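Local coordinates for protein orotidine 5'-phosphate decarboxylase (Pyrococcus horikoshii, PDB 2CZE) that probably catalyses the decarboxylation of orotidine 5'-monophosphate to uridine 5'-monophosphate, the last step of de novo UMP synthesis, working as a homodimer, at residues Ala5-Glu10 / Lys29-Leu34; Asp57-Asp62 / Tyr81-Thr86; Ile102-Glu107 / Ile131-Val136; Pro119-Phe124 / Gly147-Arg152. One frame throughout, in Å; residues are numbered along the deposited sequence.

Interaction 1: Ala5-Glu10 / Lys29-Leu34; sequences ALDVYE and KVNWPL. With U5P (uridine-5'-monophosphate), chain C.
The ribose O3' of the bound uridine-5'-monophosphate is gripped from both segments: it donates to Asp-7 OD2 at 2.6 Å and accepts from Lys-29 NZ at 2.8 Å. A weak third bond comes from Asn-31 ND2, whose amide is also held by Asp-62 of the second subunit. Lys-29 leaves its strand with CG anti to the backbone N (chi1 -174°), then bends at its last two torsions, which lays CE against the methyl of Ala-5 and turns NZ to the sugar. Asp-7 OD1 rests 3.2 Å from Asn-31 CB, the carboxylate and amide planes 66° apart. One water bridges OD1 to Lys-29 O and NZ; another accepts from the backbone N of Asn-31 and Leu-34 and lies within bonding distance of OD1 and Leu-6 O, which compete for its protons. Leu-6 N bonds Lys-29 O at 3.0 Å beside the parallel Ala-5/Lys-29 pair, at the C-terminal ends of the first two TIM-barrel strands, the first running into a loop and the second directly into helix 32-38. Farther out, Leu-34 CA and CD1 pack against Val-8 O, and Pro-33 O meets the Tyr-9 ring edge in plane, 3.4 Å from CD1; Tyr-9 OH bonds Leu-69 O of the second subunit. Lys-29 also forms a salt bridge with Asp-57, so the hydroxyl probably sits among alternating charges, recognised by both its proton and its oxygen.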
# COMPACT_ATOMS: atom_id res chain seq x y z
N ALA A 5 -1.87 4.26 -17.12
CA ALA A 5 -2.29 3.87 -15.78
C ALA A 5 -3.77 3.54 -15.87
O ALA A 5 -4.61 4.44 -15.91
CB ALA A 5 -2.06 5.01 -14.81
N LEU A 6 -4.09 2.25 -15.90
CA LEU A 6 -5.48 1.81 -16.04
C LEU A 6 -6.19 1.72 -14.70
O LEU A 6 -6.31 0.63 -14.14
CB LEU A 6 -5.56 0.44 -16.74
CG LEU A 6 -5.38 0.45 -18.25
CD1 LEU A 6 -5.43 -0.97 -18.78
CD2 LEU A 6 -6.47 1.32 -18.89
N ASP A 7 -6.66 2.85 -14.20
CA ASP A 7 -7.34 2.87 -12.92
C ASP A 7 -8.86 2.84 -13.00
O ASP A 7 -9.53 3.71 -12.47
CB ASP A 7 -6.86 4.06 -12.09
CG ASP A 7 -5.37 4.01 -11.82
OD1 ASP A 7 -4.87 2.90 -11.49
OD2 ASP A 7 -4.69 5.06 -11.93
N VAL A 8 -9.38 1.86 -13.72
CA VAL A 8 -10.82 1.67 -13.80
C VAL A 8 -11.05 0.37 -13.05
O VAL A 8 -10.13 -0.42 -12.87
CB VAL A 8 -11.31 1.52 -15.26
CG1 VAL A 8 -11.20 2.87 -15.98
CG2 VAL A 8 -10.52 0.45 -15.99
N TYR A 9 -12.27 0.14 -12.58
CA TYR A 9 -12.54 -1.09 -11.85
C TYR A 9 -12.78 -2.30 -12.76
O TYR A 9 -12.41 -3.43 -12.43
CB TYR A 9 -13.79 -0.94 -10.98
CG TYR A 9 -13.71 0.08 -9.86
CD1 TYR A 9 -12.63 0.10 -8.97
CD2 TYR A 9 -14.77 0.96 -9.63
CE1 TYR A 9 -12.62 0.97 -7.88
CE2 TYR A 9 -14.76 1.84 -8.54
CZ TYR A 9 -13.69 1.84 -7.68
OH TYR A 9 -13.70 2.73 -6.62
N GLU A 10 -13.40 -2.05 -13.90
CA GLU A 10 -13.79 -3.09 -14.85
C GLU A 10 -12.71 -3.63 -15.77
O GLU A 10 -12.16 -2.90 -16.61
CB GLU A 10 -14.97 -2.57 -15.68
CG GLU A 10 -16.14 -2.03 -14.83
CD GLU A 10 -16.00 -0.55 -14.46
OE1 GLU A 10 -16.95 -0.01 -13.86
OE2 GLU A 10 -14.97 0.07 -14.79
N LYS A 29 0.29 0.25 -16.49
CA LYS A 29 0.45 0.23 -15.04
C LYS A 29 -0.89 -0.09 -14.39
O LYS A 29 -1.88 0.59 -14.66
CB LYS A 29 0.95 1.60 -14.53
CG LYS A 29 1.29 1.62 -13.02
CD LYS A 29 1.85 2.97 -12.56
CE LYS A 29 0.75 4.02 -12.38
NZ LYS A 29 -0.18 3.70 -11.25
N VAL A 30 -0.94 -1.14 -13.58
CA VAL A 30 -2.18 -1.49 -12.89
C VAL A 30 -2.01 -1.13 -11.42
O VAL A 30 -0.91 -1.20 -10.88
CB VAL A 30 -2.54 -3.00 -13.05
CG1 VAL A 30 -2.40 -3.42 -14.52
CG2 VAL A 30 -1.68 -3.86 -12.15
N ASN A 31 -3.10 -0.73 -10.77
CA ASN A 31 -3.05 -0.32 -9.37
C ASN A 31 -4.15 -1.12 -8.66
O ASN A 31 -4.83 -1.94 -9.29
CB ASN A 31 -3.29 1.19 -9.27
CG ASN A 31 -2.72 1.83 -8.00
OD1 ASN A 31 -2.79 1.26 -6.91
ND2 ASN A 31 -2.19 3.05 -8.14
N TRP A 32 -4.33 -0.90 -7.36
CA TRP A 32 -5.33 -1.66 -6.62
C TRP A 32 -6.77 -1.56 -7.14
O TRP A 32 -7.54 -2.52 -7.06
CB TRP A 32 -5.29 -1.29 -5.13
CG TRP A 32 -4.01 -1.71 -4.46
CD1 TRP A 32 -3.10 -0.90 -3.84
CD2 TRP A 32 -3.52 -3.05 -4.30
NE1 TRP A 32 -2.07 -1.65 -3.31
CE2 TRP A 32 -2.31 -2.98 -3.58
CE3 TRP A 32 -4.00 -4.31 -4.71
CZ2 TRP A 32 -1.57 -4.12 -3.24
CZ3 TRP A 32 -3.25 -5.45 -4.37
CH2 TRP A 32 -2.05 -5.34 -3.64
N PRO A 33 -7.17 -0.39 -7.69
CA PRO A 33 -8.55 -0.29 -8.19
C PRO A 33 -8.92 -1.39 -9.20
O PRO A 33 -9.95 -2.04 -9.06
CB PRO A 33 -8.60 1.11 -8.80
CG PRO A 33 -7.65 1.87 -7.91
CD PRO A 33 -6.48 0.90 -7.82
N LEU A 34 -8.07 -1.60 -10.20
CA LEU A 34 -8.36 -2.62 -11.22
C LEU A 34 -8.23 -4.03 -10.64
O LEU A 34 -9.04 -4.92 -10.94
CB LEU A 34 -7.44 -2.43 -12.42
CG LEU A 34 -7.62 -3.41 -13.59
CD1 LEU A 34 -9.04 -3.30 -14.14
CD2 LEU A 34 -6.60 -3.10 -14.67
N1 U5P C . 0.69 7.69 -8.81
C2 U5P C . 0.63 9.09 -8.83
N3 U5P C . 1.59 9.83 -8.13
C4 U5P C . 2.61 9.18 -7.42
C5 U5P C . 2.67 7.79 -7.39
C6 U5P C . 1.71 7.06 -8.09
O2 U5P C . -0.26 9.68 -9.44
O4 U5P C . 3.46 9.85 -6.83
C1' U5P C . -0.24 6.87 -9.61
C2' U5P C . -1.72 7.18 -9.33
O2' U5P C . -2.17 6.34 -8.27
C3' U5P C . -2.35 6.71 -10.64
C4' U5P C . -1.32 7.20 -11.66
O3' U5P C . -2.46 5.29 -10.68
O4' U5P C . -0.04 7.16 -11.01
C5' U5P C . -1.63 8.65 -12.07
O5' U5P C . -2.87 8.67 -12.76
P U5P C . -3.53 10.02 -13.34
O1P U5P C . -4.98 9.80 -13.59
O2P U5P C . -2.71 10.39 -14.67
O3P U5P C . -3.26 11.19 -12.27
O HOH W 1 -5.70 0.30 -11.41
O HOH W 2 -2.33 2.16 -12.54

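Interaction 2: Asp57-Asp62 / Tyr81-Thr86; sequences DLKLAD and YVIVHT. With U5P (uridine-5'-monophosphate), chain C; U5P (uridine-5'-monophosphate), chain F.
Asp-57 and Ile-83 meet obliquely, the carboxylate lying against the end of the isoleucine, with OD1 3.3 Å from CD1. A chi1 of -171° swings the carboxylate of Asp-57 away from its own backbone N to this neighbour, while OD2 faces the nucleotide of its own subunit. Lys-59, the proton donor of the active site, bends at chi2, which brings CD 3.6 Å from His-85 NE2; its carbonyl O lies near the plane of the imidazole, at the edge. The same NE2 is hydrogen-bonded across the dimer to Ala-61 O of the second subunit. These are neighbouring strands of the TIM barrel, joined by the beta-alpha-beta crossover through helix 64-76. Leu-60 pairs in parallel with Val-84, and His-85 N gives Leu-60 O a nearly straight bond of 2.9 Å, 167° at the hydrogen; the bond from Leu-60 N to Ile-83 O is weak. On the helix-facing side, CD1 of Leu-58 and CD1 of Leu-60 both converge on Val-82 CG1, the latter at 3.9 Å, covered by helices 64-76 and 90-97. Past the strand, Asp-62 OD1 accepts a hydrogen bond from O2' of the other subunit's nucleotide at 2.6 Å.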
# COMPACT_ATOMS: atom_id res chain seq x y z
N ASP A 57 1.49 -1.20 -9.66
CA ASP A 57 1.73 -0.07 -8.76
C ASP A 57 1.01 -0.38 -7.46
O ASP A 57 -0.12 0.07 -7.24
CB ASP A 57 1.18 1.22 -9.38
CG ASP A 57 1.60 2.47 -8.61
OD1 ASP A 57 2.31 2.34 -7.58
OD2 ASP A 57 1.22 3.59 -9.03
N LEU A 58 1.65 -1.16 -6.60
CA LEU A 58 1.05 -1.58 -5.35
C LEU A 58 1.41 -0.68 -4.19
O LEU A 58 0.75 -0.72 -3.16
CB LEU A 58 1.47 -3.02 -5.01
CG LEU A 58 1.35 -4.08 -6.11
CD1 LEU A 58 1.78 -5.45 -5.54
CD2 LEU A 58 -0.09 -4.15 -6.63
N LYS A 59 2.48 0.11 -4.35
CA LYS A 59 2.93 1.00 -3.29
C LYS A 59 3.12 0.17 -2.04
O LYS A 59 2.70 0.58 -0.96
CB LYS A 59 1.88 2.09 -3.01
CG LYS A 59 1.66 3.09 -4.14
CD LYS A 59 2.87 3.99 -4.30
CE LYS A 59 2.56 5.16 -5.20
NZ LYS A 59 2.13 4.68 -6.54
N LEU A 60 3.73 -1.01 -2.18
CA LEU A 60 3.93 -1.88 -1.03
C LEU A 60 4.62 -1.12 0.08
O LEU A 60 5.61 -0.42 -0.14
CB LEU A 60 4.74 -3.12 -1.42
CG LEU A 60 4.02 -4.05 -2.40
CD1 LEU A 60 4.83 -5.34 -2.55
CD2 LEU A 60 2.60 -4.38 -1.88
N ALA A 61 4.08 -1.27 1.28
CA ALA A 61 4.57 -0.54 2.44
C ALA A 61 4.22 -1.27 3.73
O ALA A 61 3.70 -0.67 4.68
CB ALA A 61 3.93 0.86 2.42
N ASP A 62 4.53 -2.56 3.76
CA ASP A 62 4.24 -3.40 4.92
C ASP A 62 5.56 -3.98 5.43
O ASP A 62 6.62 -3.64 4.91
CB ASP A 62 3.31 -4.54 4.50
CG ASP A 62 2.34 -4.95 5.58
OD1 ASP A 62 2.79 -5.22 6.72
OD2 ASP A 62 1.13 -4.99 5.29
N TYR A 81 7.09 -5.60 -13.12
CA TYR A 81 7.69 -4.71 -12.13
C TYR A 81 6.68 -4.45 -11.01
O TYR A 81 5.46 -4.47 -11.25
CB TYR A 81 8.04 -3.35 -12.74
CG TYR A 81 8.85 -3.41 -14.01
CD1 TYR A 81 8.22 -3.49 -15.26
CD2 TYR A 81 10.25 -3.42 -13.97
CE1 TYR A 81 8.98 -3.59 -16.44
CE2 TYR A 81 11.00 -3.52 -15.14
CZ TYR A 81 10.36 -3.61 -16.37
OH TYR A 81 11.12 -3.75 -17.51
N VAL A 82 7.18 -4.22 -9.80
CA VAL A 82 6.32 -3.90 -8.66
C VAL A 82 6.85 -2.63 -8.02
O VAL A 82 8.05 -2.49 -7.77
CB VAL A 82 6.31 -5.05 -7.59
CG1 VAL A 82 5.67 -4.55 -6.28
CG2 VAL A 82 5.50 -6.23 -8.12
N ILE A 83 5.95 -1.67 -7.80
CA ILE A 83 6.34 -0.41 -7.18
C ILE A 83 6.23 -0.58 -5.66
O ILE A 83 5.21 -1.07 -5.14
CB ILE A 83 5.43 0.76 -7.65
CG1 ILE A 83 5.65 1.00 -9.15
CG2 ILE A 83 5.76 2.04 -6.87
CD1 ILE A 83 4.83 2.16 -9.72
N VAL A 84 7.29 -0.18 -4.97
CA VAL A 84 7.36 -0.28 -3.52
C VAL A 84 7.78 1.05 -2.91
O VAL A 84 8.54 1.81 -3.51
CB VAL A 84 8.38 -1.37 -3.10
CG1 VAL A 84 7.96 -2.71 -3.68
CG2 VAL A 84 9.79 -1.01 -3.62
N HIS A 85 7.26 1.35 -1.73
CA HIS A 85 7.63 2.58 -1.05
C HIS A 85 9.02 2.39 -0.45
O HIS A 85 9.42 1.27 -0.15
CB HIS A 85 6.65 2.89 0.06
CG HIS A 85 5.57 3.84 -0.35
ND1 HIS A 85 5.82 5.14 -0.71
CD2 HIS A 85 4.23 3.67 -0.44
CE1 HIS A 85 4.68 5.74 -1.01
NE2 HIS A 85 3.70 4.87 -0.86
N THR A 86 9.74 3.50 -0.28
CA THR A 86 11.06 3.46 0.32
C THR A 86 10.97 3.80 1.82
O THR A 86 11.78 3.32 2.62
CB THR A 86 12.02 4.49 -0.34
OG1 THR A 86 12.07 4.27 -1.76
CG2 THR A 86 13.44 4.33 0.23
N1 U5P C . 0.69 7.69 -8.81
C2 U5P C . 0.63 9.09 -8.83
N3 U5P C . 1.59 9.83 -8.13
C4 U5P C . 2.61 9.18 -7.42
C5 U5P C . 2.67 7.79 -7.39
C6 U5P C . 1.71 7.06 -8.09
O2 U5P C . -0.26 9.68 -9.44
O4 U5P C . 3.46 9.85 -6.83
C1' U5P C . -0.24 6.87 -9.61
C2' U5P C . -1.72 7.18 -9.33
O2' U5P C . -2.17 6.34 -8.27
C3' U5P C . -2.35 6.71 -10.64
C4' U5P C . -1.32 7.20 -11.66
O3' U5P C . -2.46 5.29 -10.68
O4' U5P C . -0.04 7.16 -11.01
C5' U5P C . -1.63 8.65 -12.07
O5' U5P C . -2.87 8.67 -12.76
P U5P C . -3.53 10.02 -13.34
O1P U5P C . -4.98 9.80 -13.59
O2P U5P C . -2.71 10.39 -14.67
O3P U5P C . -3.26 11.19 -12.27
N1 U5P F . 1.54 -5.30 10.36
C2 U5P F . 2.69 -5.55 11.13
N3 U5P F . 3.44 -4.47 11.62
C4 U5P F . 3.05 -3.15 11.33
C5 U5P F . 1.91 -2.91 10.56
C6 U5P F . 1.17 -3.98 10.08
O2 U5P F . 3.02 -6.70 11.41
O4 U5P F . 3.71 -2.22 11.77
C1' U5P F . 0.67 -6.42 9.95
C2' U5P F . 1.40 -7.48 9.12
O2' U5P F . 1.31 -7.12 7.74
C3' U5P F . 0.49 -8.68 9.38
C4' U5P F . 0.20 -8.52 10.87
O3' U5P F . -0.72 -8.57 8.62
O4' U5P F . 0.20 -7.10 11.13
C5' U5P F . 1.28 -9.18 11.74
O5' U5P F . 1.23 -10.60 11.59
P U5P F . 2.24 -11.57 12.39
O1P U5P F . 3.60 -11.00 12.52
O2P U5P F . 2.19 -12.94 11.56
O3P U5P F . 1.53 -11.87 13.80
O HOH W 3 7.84 -1.39 1.41

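Interaction 3: Ile102-Glu107 / Ile131-Val136; sequences IIMVVE and IEPFGV
Met-104 crosses Pro-133 at about a right angle, SD 3.6 Å from the ring CG, and its bend at chi3 (69°) carries CE on to Ile-131 CD1 at 3.7 Å. This is the dense part of the contact, extended by Ile-102, whose CG1 lies 3.7 Å from Pro-133 CB, and by Val-106, whose CG2 abuts Val-136 CB at 3.5 Å. Helix 121-131 covers Met-104 and Val-106 through Val-127 and Ile-125, while helix 90-97 meets Ile-102 and Ile-131. The two segments belong to the beta-alpha-beta unit of strands 102-105 and 135-137, adjacent and parallel in the TIM barrel. Ile-103 pairs with Gly-135 and Met-104 with Val-136; Met-104 N reaches Gly-135 O at 2.9 Å, the donor 19° out of the carbonyl plane, and the same oxygen receives a CA-H contact from Ile-103. The entry to the strand is looser. Phe-134, partly exposed, runs side by side with Ile-103, and its ring edge takes a single contact, CD1 to CG1 at 4.0 Å, while Tyr-81 meets the ring from another strand. Here Phe-134 N donates to Ile-102 O at 2.9 Å with a bent angle of 131°, and a water accepts a bond from Ile-102 N and a weak one from Phe-134 N.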
# COMPACT_ATOMS: atom_id res chain seq x y z
N ILE A 102 11.86 -4.15 -9.30
CA ILE A 102 11.08 -3.15 -8.58
C ILE A 102 11.34 -1.71 -8.99
O ILE A 102 12.33 -1.39 -9.64
CB ILE A 102 11.36 -3.22 -7.06
CG1 ILE A 102 12.83 -2.89 -6.78
CG2 ILE A 102 11.01 -4.62 -6.54
CD1 ILE A 102 13.15 -2.70 -5.28
N ILE A 103 10.40 -0.86 -8.60
CA ILE A 103 10.49 0.57 -8.83
C ILE A 103 10.27 1.17 -7.44
O ILE A 103 9.27 0.85 -6.79
CB ILE A 103 9.39 1.06 -9.80
CG1 ILE A 103 9.69 0.52 -11.21
CG2 ILE A 103 9.34 2.56 -9.78
CD1 ILE A 103 8.52 0.66 -12.21
N MET A 104 11.20 2.00 -6.99
CA MET A 104 11.10 2.60 -5.66
C MET A 104 10.55 4.01 -5.68
O MET A 104 10.93 4.83 -6.51
CB MET A 104 12.49 2.62 -4.99
CG MET A 104 13.07 1.24 -4.73
SD MET A 104 14.78 1.31 -4.14
CE MET A 104 14.55 2.01 -2.51
N VAL A 105 9.62 4.30 -4.77
CA VAL A 105 9.07 5.65 -4.70
C VAL A 105 10.12 6.57 -4.06
O VAL A 105 10.62 6.29 -2.97
CB VAL A 105 7.81 5.69 -3.82
CG1 VAL A 105 7.27 7.13 -3.76
CG2 VAL A 105 6.74 4.74 -4.39
N VAL A 106 10.45 7.66 -4.74
CA VAL A 106 11.41 8.61 -4.21
C VAL A 106 10.66 9.89 -3.81
O VAL A 106 10.79 10.35 -2.69
CB VAL A 106 12.53 8.92 -5.24
CG1 VAL A 106 13.31 10.15 -4.82
CG2 VAL A 106 13.50 7.71 -5.31
N GLU A 107 9.87 10.45 -4.73
CA GLU A 107 9.08 11.63 -4.40
C GLU A 107 7.75 11.55 -5.13
O GLU A 107 7.73 11.33 -6.35
CB GLU A 107 9.81 12.93 -4.78
CG GLU A 107 8.94 14.15 -4.53
CD GLU A 107 9.70 15.47 -4.59
OE1 GLU A 107 9.01 16.52 -4.66
OE2 GLU A 107 10.95 15.46 -4.56
N ILE A 131 20.49 0.21 -3.51
CA ILE A 131 19.67 -0.95 -3.89
C ILE A 131 19.67 -1.23 -5.39
O ILE A 131 19.59 -2.38 -5.82
CB ILE A 131 18.20 -0.76 -3.40
CG1 ILE A 131 18.16 -0.85 -1.88
CG2 ILE A 131 17.27 -1.83 -4.01
CD1 ILE A 131 16.80 -0.61 -1.27
N GLU A 132 19.72 -0.17 -6.19
CA GLU A 132 19.71 -0.30 -7.64
C GLU A 132 18.47 -0.96 -8.23
O GLU A 132 18.54 -2.02 -8.84
CB GLU A 132 20.98 -1.03 -8.12
CG GLU A 132 22.16 -0.09 -8.29
CD GLU A 132 23.42 -0.76 -8.80
OE1 GLU A 132 23.34 -1.53 -9.79
OE2 GLU A 132 24.49 -0.52 -8.22
N PRO A 133 17.30 -0.33 -8.05
CA PRO A 133 16.04 -0.88 -8.59
C PRO A 133 15.99 -0.54 -10.09
O PRO A 133 16.82 0.22 -10.58
CB PRO A 133 14.97 -0.11 -7.82
CG PRO A 133 15.63 1.26 -7.66
CD PRO A 133 17.06 0.89 -7.26
N PHE A 134 15.02 -1.09 -10.81
CA PHE A 134 14.88 -0.79 -12.23
C PHE A 134 14.64 0.70 -12.42
O PHE A 134 15.18 1.33 -13.35
CB PHE A 134 13.72 -1.59 -12.83
CG PHE A 134 13.25 -1.08 -14.16
CD1 PHE A 134 12.19 -0.18 -14.23
CD2 PHE A 134 13.88 -1.46 -15.34
CE1 PHE A 134 11.76 0.33 -15.46
CE2 PHE A 134 13.46 -0.96 -16.57
CZ PHE A 134 12.40 -0.07 -16.64
N GLY A 135 13.85 1.29 -11.53
CA GLY A 135 13.58 2.71 -11.64
C GLY A 135 13.01 3.29 -10.35
O GLY A 135 12.86 2.58 -9.35
N VAL A 136 12.69 4.58 -10.38
CA VAL A 136 12.12 5.26 -9.23
C VAL A 136 11.00 6.16 -9.69
O VAL A 136 10.94 6.55 -10.86
CB VAL A 136 13.15 6.16 -8.48
CG1 VAL A 136 14.29 5.31 -7.92
CG2 VAL A 136 13.69 7.23 -9.43
O HOH W 4 14.76 -4.14 -9.73

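Interaction 4: Pro119-Phe124 / Gly147-Arg152; sequences PLTDRF and GYIRDR
Two neighbouring helices of the outer layer of the TIM barrel meet here: the first turn of helix 121-131 and the last turns of helix 143-152, which lie outside strands 102-105, 135-137 and 158-161. Their backbones stay well apart, Thr-121 and Ile-149 being the nearest pair at 8.0 Å between CA atoms, and only a few side chains bridge the gap between these segments. The main link is a hydrogen bond from Tyr-148 OH to Asp-122 OD2, short at 2.5 Å. The phenol comes to the syn side of that oxygen, 18° out of the carboxylate plane, and the ring and carboxylate are almost coplanar, although the two side chains cross at about a right angle. A chi1 of -177° points the Tyr-148 ring away from its own backbone N and across to the aspartate. Deeper in, toward the barrel, the methyl CG2 of Thr-121 touches Ile-149 CG1 at 4.0 Å; Ile-125 and Val-106 also pack here, whereas Thr-121 OG1 is bonded to Asn-118 O and Glu-107. On the solvent side, Arg-152 brings its positive charge near the aspartate without a salt bridge: NE is 4.1 Å from Asp-122 OD2, which stands well out of the guanidinium plane. That nearby charge may help stabilise the carboxylate. The arginine is instead laid over the tyrosine one helical turn back, where NH2 donates to Tyr-148 O at 2.8 Å and CE1 of the Tyr-148 ring sits 3.1 Å above the centre of the guanidinium.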
# COMPACT_ATOMS: atom_id res chain seq x y z
N PRO A 119 10.81 16.27 2.02
CA PRO A 119 11.94 16.64 2.89
C PRO A 119 13.01 15.55 3.02
O PRO A 119 14.12 15.81 3.50
CB PRO A 119 11.27 16.94 4.23
CG PRO A 119 9.88 17.42 3.81
CD PRO A 119 9.53 16.45 2.72
N LEU A 120 12.68 14.33 2.62
CA LEU A 120 13.62 13.21 2.72
C LEU A 120 14.12 12.70 1.38
O LEU A 120 14.79 11.67 1.30
CB LEU A 120 12.97 12.05 3.48
CG LEU A 120 12.82 12.25 4.99
CD1 LEU A 120 11.87 11.21 5.59
CD2 LEU A 120 14.20 12.13 5.62
N THR A 121 13.79 13.43 0.31
CA THR A 121 14.20 13.02 -1.03
C THR A 121 15.66 12.60 -1.12
O THR A 121 15.95 11.52 -1.64
CB THR A 121 13.92 14.14 -2.06
OG1 THR A 121 12.51 14.39 -2.11
CG2 THR A 121 14.39 13.72 -3.46
N ASP A 122 16.57 13.43 -0.63
CA ASP A 122 18.00 13.10 -0.69
C ASP A 122 18.28 11.73 -0.10
O ASP A 122 19.01 10.93 -0.69
CB ASP A 122 18.85 14.13 0.06
CG ASP A 122 19.10 15.39 -0.74
OD1 ASP A 122 19.75 16.31 -0.19
OD2 ASP A 122 18.66 15.47 -1.90
N ARG A 123 17.71 11.45 1.07
CA ARG A 123 17.92 10.16 1.73
C ARG A 123 17.37 9.00 0.89
O ARG A 123 17.99 7.94 0.79
CB ARG A 123 17.22 10.16 3.09
CG ARG A 123 17.70 11.25 4.04
CD ARG A 123 18.88 10.76 4.85
NE ARG A 123 18.55 9.56 5.61
CZ ARG A 123 17.71 9.52 6.65
NH1 ARG A 123 17.11 10.63 7.08
NH2 ARG A 123 17.48 8.37 7.28
N PHE A 124 16.21 9.21 0.28
CA PHE A 124 15.59 8.16 -0.54
C PHE A 124 16.43 7.85 -1.78
O PHE A 124 16.55 6.69 -2.19
CB PHE A 124 14.16 8.57 -0.93
CG PHE A 124 13.21 8.65 0.24
CD1 PHE A 124 12.13 9.54 0.22
CD2 PHE A 124 13.39 7.85 1.36
CE1 PHE A 124 11.25 9.62 1.31
CE2 PHE A 124 12.52 7.92 2.46
CZ PHE A 124 11.44 8.82 2.43
N GLY A 147 14.52 16.81 -12.30
CA GLY A 147 15.91 17.10 -12.63
C GLY A 147 16.79 16.92 -11.40
O GLY A 147 17.89 16.35 -11.47
N TYR A 148 16.31 17.43 -10.28
CA TYR A 148 17.01 17.32 -9.00
C TYR A 148 17.38 15.87 -8.73
O TYR A 148 18.53 15.55 -8.41
CB TYR A 148 16.09 17.82 -7.89
CG TYR A 148 16.73 17.83 -6.52
CD1 TYR A 148 17.46 18.93 -6.07
CD2 TYR A 148 16.60 16.74 -5.66
CE1 TYR A 148 18.04 18.95 -4.82
CE2 TYR A 148 17.18 16.74 -4.40
CZ TYR A 148 17.91 17.85 -3.99
OH TYR A 148 18.51 17.87 -2.74
N ILE A 149 16.39 14.99 -8.86
CA ILE A 149 16.59 13.56 -8.63
C ILE A 149 17.52 12.95 -9.67
O ILE A 149 18.45 12.23 -9.32
CB ILE A 149 15.22 12.83 -8.67
CG1 ILE A 149 14.37 13.28 -7.47
CG2 ILE A 149 15.42 11.31 -8.69
CD1 ILE A 149 12.90 12.83 -7.54
N ARG A 150 17.27 13.24 -10.94
CA ARG A 150 18.10 12.71 -12.02
C ARG A 150 19.57 13.02 -11.81
O ARG A 150 20.43 12.17 -12.06
CB ARG A 150 17.66 13.29 -13.37
CG ARG A 150 18.47 12.78 -14.56
CD ARG A 150 18.20 11.30 -14.85
NE ARG A 150 18.98 10.40 -13.99
CZ ARG A 150 18.79 9.08 -13.94
NH1 ARG A 150 17.85 8.52 -14.69
NH2 ARG A 150 19.55 8.33 -13.15
N ASP A 151 19.86 14.24 -11.36
CA ASP A 151 21.24 14.66 -11.12
C ASP A 151 21.93 13.89 -10.01
O ASP A 151 23.16 13.83 -9.97
CB ASP A 151 21.30 16.15 -10.78
CG ASP A 151 20.98 17.06 -11.97
OD1 ASP A 151 21.24 16.66 -13.12
OD2 ASP A 151 20.49 18.18 -11.73
N ARG A 152 21.17 13.29 -9.10
CA ARG A 152 21.78 12.57 -7.98
C ARG A 152 21.59 11.06 -8.02
O ARG A 152 22.15 10.34 -7.20
CB ARG A 152 21.22 13.10 -6.66
CG ARG A 152 21.52 14.56 -6.43
CD ARG A 152 20.58 15.17 -5.39
NE ARG A 152 20.92 16.56 -5.11
CZ ARG A 152 20.74 17.57 -5.96
NH1 ARG A 152 21.10 18.80 -5.60
NH2 ARG A 152 20.19 17.37 -7.16

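How the interactions relate
Interactions 1, 2 and 3 each join neighbouring strands of the same closed eight-stranded barrel, while interaction 4 lies in the helical layer outside it. Interactions 1 and 2, centres 15 Å apart, follow in series; a salt bridge between strands 27-31 and 53-60 connects them at the nucleotide. Together they build the substrate site at the dimer interface, where Asp-62 of one subunit reaches the nucleotide of the other. Interactions 2 and 3, centred 9 Å apart, meet where strand 81-84 pairs with 102-105. Interactions 3 and 4, structural packing, interleave along the chain and touch through Val-106 and Glu-107. The centres of interactions 1 and 4 lie about 28 Å apart, on opposite sides of the chain's centre.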